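Local structure of polymerase X (Deinococcus radiodurans, 2W9M) at residues L13-D25 with S34-E46. The protein probably catalyses DNA synthesis as a family X DNA polymerase, adding deoxyribonucleotides from their triphosphates to a DNA strand, and binds zinc ions. Numbering follows the deposited sequence.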
loop_
_atom_site.group_PDB
_atom_site.type_symbol
_atom_site.label_atom_id
_atom_site.label_comp_id
_atom_site.label_asym_id
_atom_site.label_seq_id
_atom_site.Cartn_x
_atom_site.Cartn_y
_atom_site.Cartn_z
ATOM N N LEU A 13 2.163 -31.483 -10.762
ATOM C CA LEU A 13 3.121 -31.389 -9.665
ATOM C C LEU A 13 4.457 -30.854 -10.176
ATOM O O LEU A 13 5.101 -30.025 -9.528
ATOM C CB LEU A 13 3.329 -32.762 -9.015
ATOM C CG LEU A 13 2.087 -33.578 -8.645
ATOM C CD1 LEU A 13 2.480 -34.923 -8.045
ATOM C CD2 LEU A 13 1.189 -32.807 -7.691
ATOM N N VAL A 14 4.874 -31.334 -11.342
ATOM C CA VAL A 14 6.115 -30.869 -11.940
ATOM C C VAL A 14 6.062 -29.364 -12.182
ATOM O O VAL A 14 7.067 -28.669 -12.044
ATOM C CB VAL A 14 6.418 -31.592 -13.265
ATOM C CG1 VAL A 14 7.759 -31.145 -13.813
ATOM C CG2 VAL A 14 6.409 -33.092 -13.062
ATOM N N HIS A 15 4.879 -28.863 -12.532
ATOM C CA HIS A 15 4.705 -27.447 -12.850
ATOM C C HIS A 15 4.780 -26.565 -11.603
ATOM O O HIS A 15 5.394 -25.499 -11.619
ATOM C CB HIS A 15 3.376 -27.220 -13.568
ATOM C CG HIS A 15 3.382 -26.037 -14.482
ATOM N ND1 HIS A 15 3.947 -24.829 -14.131
ATOM C CD2 HIS A 15 2.892 -25.873 -15.733
ATOM C CE1 HIS A 15 3.808 -23.975 -15.128
ATOM N NE2 HIS A 15 3.169 -24.582 -16.112
ATOM N N ALA A 16 4.140 -27.009 -10.528
ATOM C CA ALA A 16 4.205 -26.300 -9.255
ATOM C C ALA A 16 5.638 -26.268 -8.737
ATOM O O ALA A 16 6.110 -25.235 -8.270
ATOM C CB ALA A 16 3.282 -26.947 -8.233
ATOM N N LEU A 17 6.326 -27.404 -8.826
ATOM C CA LEU A 17 7.727 -27.485 -8.415
ATOM C C LEU A 17 8.591 -26.550 -9.249
ATOM O O LEU A 17 9.513 -25.924 -8.732
ATOM C CB LEU A 17 8.250 -28.922 -8.525
ATOM C CG LEU A 17 7.684 -29.935 -7.525
ATOM C CD1 LEU A 17 8.171 -31.343 -7.830
ATOM C CD2 LEU A 17 8.040 -29.538 -6.103
ATOM N N GLU A 18 8.284 -26.460 -10.540
ATOM C CA GLU A 18 9.011 -25.582 -11.453
ATOM C C GLU A 18 8.657 -24.110 -11.265
ATOM O O GLU A 18 9.443 -23.229 -11.610
ATOM C CB GLU A 18 8.768 -25.995 -12.906
ATOM C CG GLU A 18 9.693 -27.099 -13.400
ATOM C CD GLU A 18 9.178 -27.787 -14.655
ATOM O OE1 GLU A 18 7.947 -27.975 -14.776
ATOM O OE2 GLU A 18 10.009 -28.150 -15.518
ATOM N N ARG A 19 7.472 -23.843 -10.722
ATOM C CA ARG A 19 7.042 -22.467 -10.496
ATOM C C ARG A 19 7.609 -21.916 -9.188
ATOM O O ARG A 19 7.731 -20.702 -9.022
ATOM C CB ARG A 19 5.514 -22.359 -10.505
ATOM C CG ARG A 19 4.997 -20.928 -10.632
ATOM C CD ARG A 19 3.481 -20.876 -10.761
ATOM N NE ARG A 19 2.987 -21.625 -11.916
ATOM C CZ ARG A 19 2.272 -22.746 -11.837
ATOM N NH1 ARG A 19 1.955 -23.256 -10.653
ATOM N NH2 ARG A 19 1.868 -23.354 -12.946
ATOM N N THR A 20 7.959 -22.815 -8.269
ATOM C CA THR A 20 8.538 -22.436 -6.982
ATOM C C THR A 20 10.009 -22.045 -7.110
ATOM O O THR A 20 10.487 -21.148 -6.412
ATOM C CB THR A 20 8.422 -23.572 -5.946
ATOM O OG1 THR A 20 7.103 -24.132 -5.985
ATOM C CG2 THR A 20 8.715 -23.047 -4.545
ATOM N N ALA A 21 10.729 -22.728 -7.992
ATOM C CA ALA A 21 12.128 -22.405 -8.231
ATOM C C ALA A 21 12.225 -21.064 -8.943
ATOM O O ALA A 21 13.120 -20.273 -8.664
ATOM C CB ALA A 21 12.809 -23.503 -9.048
ATOM N N ASP A 22 11.293 -20.818 -9.861
ATOM C CA ASP A 22 11.236 -19.549 -10.583
ATOM C C ASP A 22 10.982 -18.385 -9.629
ATOM O O ASP A 22 11.574 -17.315 -9.774
ATOM C CB ASP A 22 10.156 -19.592 -11.669
ATOM C CG ASP A 22 10.604 -20.346 -12.914
ATOM O OD1 ASP A 22 11.806 -20.287 -13.255
ATOM O OD2 ASP A 22 9.747 -20.992 -13.558
ATOM N N LEU A 23 10.101 -18.606 -8.655
ATOM C CA LEU A 23 9.790 -17.605 -7.635
ATOM C C LEU A 23 10.988 -17.312 -6.726
ATOM O O LEU A 23 11.250 -16.156 -6.387
ATOM C CB LEU A 23 8.581 -18.042 -6.801
ATOM C CG LEU A 23 7.199 -17.764 -7.395
ATOM C CD1 LEU A 23 6.103 -18.444 -6.588
ATOM C CD2 LEU A 23 6.958 -16.271 -7.459
ATOM N N LEU A 24 11.706 -18.363 -6.333
ATOM C CA LEU A 24 12.920 -18.213 -5.532
ATOM C C LEU A 24 14.036 -17.560 -6.345
ATOM O O LEU A 24 14.849 -16.807 -5.810
ATOM C CB LEU A 24 13.375 -19.567 -4.983
ATOM C CG LEU A 24 12.401 -20.219 -3.999
ATOM C CD1 LEU A 24 12.633 -21.723 -3.882
ATOM C CD2 LEU A 24 12.486 -19.547 -2.638
ATOM N N ASP A 25 14.060 -17.850 -7.644
ATOM C CA ASP A 25 15.000 -17.216 -8.565
ATOM C C ASP A 25 14.816 -15.701 -8.603
ATOM O O ASP A 25 15.791 -14.952 -8.657
ATOM C CB ASP A 25 14.833 -17.778 -9.980
ATOM C CG ASP A 25 15.412 -19.170 -10.130
ATOM O OD1 ASP A 25 16.327 -19.523 -9.352
ATOM O OD2 ASP A 25 14.954 -19.909 -11.029
ATOM N N SER A 34 16.025 -23.446 -4.429
ATOM C CA SER A 34 15.665 -23.115 -5.800
ATOM C C SER A 34 16.207 -24.225 -6.691
ATOM O O SER A 34 15.499 -24.753 -7.550
ATOM C CB SER A 34 16.225 -21.753 -6.219
ATOM O OG SER A 34 17.534 -21.865 -6.752
ATOM N N ARG A 35 17.469 -24.582 -6.469
ATOM C CA ARG A 35 18.066 -25.729 -7.134
ATOM C C ARG A 35 17.377 -27.013 -6.695
ATOM O O ARG A 35 17.126 -27.899 -7.508
ATOM C CB ARG A 35 19.561 -25.814 -6.830
ATOM C CG ARG A 35 20.438 -25.203 -7.900
ATOM C CD ARG A 35 21.901 -25.499 -7.642
ATOM N NE ARG A 35 22.663 -25.532 -8.885
ATOM C CZ ARG A 35 23.989 -25.471 -8.954
ATOM N NH1 ARG A 35 24.710 -25.365 -7.845
ATOM N NH2 ARG A 35 24.595 -25.510 -10.133
ATOM N N ALA A 36 17.070 -27.101 -5.404
ATOM C CA ALA A 36 16.425 -28.288 -4.849
ATOM C C ALA A 36 15.039 -28.524 -5.445
ATOM O O ALA A 36 14.642 -29.667 -5.672
ATOM C CB ALA A 36 16.344 -28.191 -3.332
ATOM N N TYR A 37 14.302 -27.445 -5.694
ATOM C CA TYR A 37 12.978 -27.561 -6.297
ATOM C C TYR A 37 13.064 -27.792 -7.804
ATOM O O TYR A 37 12.247 -28.512 -8.379
ATOM C CB TYR A 37 12.117 -26.333 -5.985
ATOM C CG TYR A 37 11.425 -26.411 -4.643
ATOM C CD1 TYR A 37 11.860 -25.647 -3.566
ATOM C CD2 TYR A 37 10.343 -27.258 -4.449
ATOM C CE1 TYR A 37 11.232 -25.722 -2.336
ATOM C CE2 TYR A 37 9.709 -27.341 -3.224
ATOM C CZ TYR A 37 10.155 -26.571 -2.170
ATOM O OH TYR A 37 9.521 -26.654 -0.950
ATOM N N ARG A 38 14.063 -27.187 -8.436
ATOM C CA ARG A 38 14.244 -27.321 -9.875
ATOM C C ARG A 38 14.674 -28.739 -10.233
ATOM O O ARG A 38 14.222 -29.302 -11.231
ATOM C CB ARG A 38 15.278 -26.314 -10.374
ATOM C CG ARG A 38 15.027 -25.799 -11.780
ATOM C CD ARG A 38 16.081 -24.776 -12.183
ATOM N NE ARG A 38 16.419 -23.868 -11.089
ATOM C CZ ARG A 38 17.501 -23.988 -10.326
ATOM N NH1 ARG A 38 18.360 -24.976 -10.537
ATOM N NH2 ARG A 38 17.729 -23.119 -9.350
ATOM N N SER A 39 15.547 -29.314 -9.408
ATOM C CA SER A 39 16.037 -30.672 -9.631
ATOM C C SER A 39 14.957 -31.708 -9.334
ATOM O O SER A 39 14.891 -32.749 -9.987
ATOM C CB SER A 39 17.290 -30.948 -8.794
ATOM O OG SER A 39 16.976 -31.064 -7.415
ATOM N N ALA A 40 14.111 -31.424 -8.348
ATOM C CA ALA A 40 12.997 -32.311 -8.029
ATOM C C ALA A 40 11.986 -32.334 -9.173
ATOM O O ALA A 40 11.277 -33.320 -9.369
ATOM C CB ALA A 40 12.326 -31.886 -6.730
ATOM N N ALA A 41 11.929 -31.243 -9.928
ATOM C CA ALA A 41 11.012 -31.145 -11.056
ATOM C C ALA A 41 11.515 -31.966 -12.235
ATOM O O ALA A 41 10.728 -32.574 -12.960
ATOM C CB ALA A 41 10.827 -29.696 -11.460
ATOM N N ARG A 42 12.831 -31.979 -12.422
ATOM C CA ARG A 42 13.440 -32.717 -13.523
ATOM C C ARG A 42 13.407 -34.223 -13.278
ATOM O O ARG A 42 13.468 -35.011 -14.218
ATOM C CB ARG A 42 14.879 -32.247 -13.762
ATOM C CG ARG A 42 15.023 -30.739 -13.901
ATOM C CD ARG A 42 16.158 -30.373 -14.848
ATOM N NE ARG A 42 16.143 -28.954 -15.197
ATOM C CZ ARG A 42 16.507 -28.471 -16.382
ATOM N NH1 ARG A 42 16.904 -29.292 -17.345
ATOM N NH2 ARG A 42 16.462 -27.165 -16.610
ATOM N N SER A 43 13.314 -34.615 -12.010
ATOM C CA SER A 43 13.245 -36.028 -11.642
ATOM C C SER A 43 11.827 -36.573 -11.800
ATOM O O SER A 43 11.631 -37.667 -12.327
ATOM C CB SER A 43 13.745 -36.245 -10.208
ATOM O OG SER A 43 15.148 -36.044 -10.113
ATOM N N LEU A 44 10.839 -35.809 -11.343
ATOM C CA LEU A 44 9.441 -36.175 -11.543
ATOM C C LEU A 44 9.118 -36.238 -13.028
ATOM O O LEU A 44 8.105 -36.811 -13.431
ATOM C CB LEU A 44 8.509 -35.180 -10.851
ATOM C CG LEU A 44 8.187 -35.454 -9.383
ATOM C CD1 LEU A 44 7.145 -34.468 -8.881
ATOM C CD2 LEU A 44 7.700 -36.882 -9.207
ATOM N N GLU A 45 9.988 -35.640 -13.835
ATOM C CA GLU A 45 9.846 -35.677 -15.284
ATOM C C GLU A 45 9.824 -37.123 -15.775
ATOM O O GLU A 45 8.760 -37.666 -16.076
ATOM C CB GLU A 45 10.994 -34.919 -15.951
ATOM C CG GLU A 45 10.615 -34.265 -17.263
ATOM C CD GLU A 45 9.734 -33.049 -17.060
ATOM O OE1 GLU A 45 10.060 -32.223 -16.181
ATOM O OE2 GLU A 45 8.720 -32.916 -17.779
ATOM N N GLU A 46 11.001 -37.741 -15.848
ATOM C CA GLU A 46 11.117 -39.128 -16.296
ATOM C C GLU A 46 10.725 -40.105 -15.191
ATOM O O GLU A 46 11.575 -40.568 -14.430
ATOM C CB GLU A 46 12.541 -39.434 -16.763
ATOM C CG GLU A 46 13.255 -38.267 -17.421
ATOM C CD GLU A 46 13.905 -37.343 -16.411
ATOM O OE1 GLU A 46 13.849 -37.655 -15.202
ATOM O OE2 GLU A 46 14.475 -36.311 -16.826
#
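L17 and Y37 interlock as reciprocal knobs into holes where helix 13-25 packs nearly antiparallel (157°) on helix 34-45, an alpha-helical hairpin within the N-terminal helix-hairpin-helix region. L17 sits among Y37, A40, A41 and L44; its CD2 meets the Y37 ring edge in plane, 3.6 Å from Y37 CD2, while CD1 reaches L44 CD1. Y37 fills the hole made by L17, T20, A21 and L24, and T20 CG2 makes a CH-pi contact over one ring face. The axes come within 7.9 Å where alanines face the partner helix: A21 CB lies 3.3 Å from S34 O, and A41 CB meets E18 CG. With CG1 anti to the backbone N (chi1 -176°), V14 turns that methyl onto A41 O near the C-terminal end of helix 34-45, while CG2 meets L44 CB at 3.7 Å. An alanine here would remove both methyls and would probably open a gap beside A41 and L44. D25 and R38 form a long salt bridge near that helix's N-terminal end. Helix 67-79 backs the pair, F76 on L13 and L73 on L44. Likely to hold CG2 over the ring, T20 OG1 donates to A16 O at 2.7 Å, from the carbonyl face opposite T20 N.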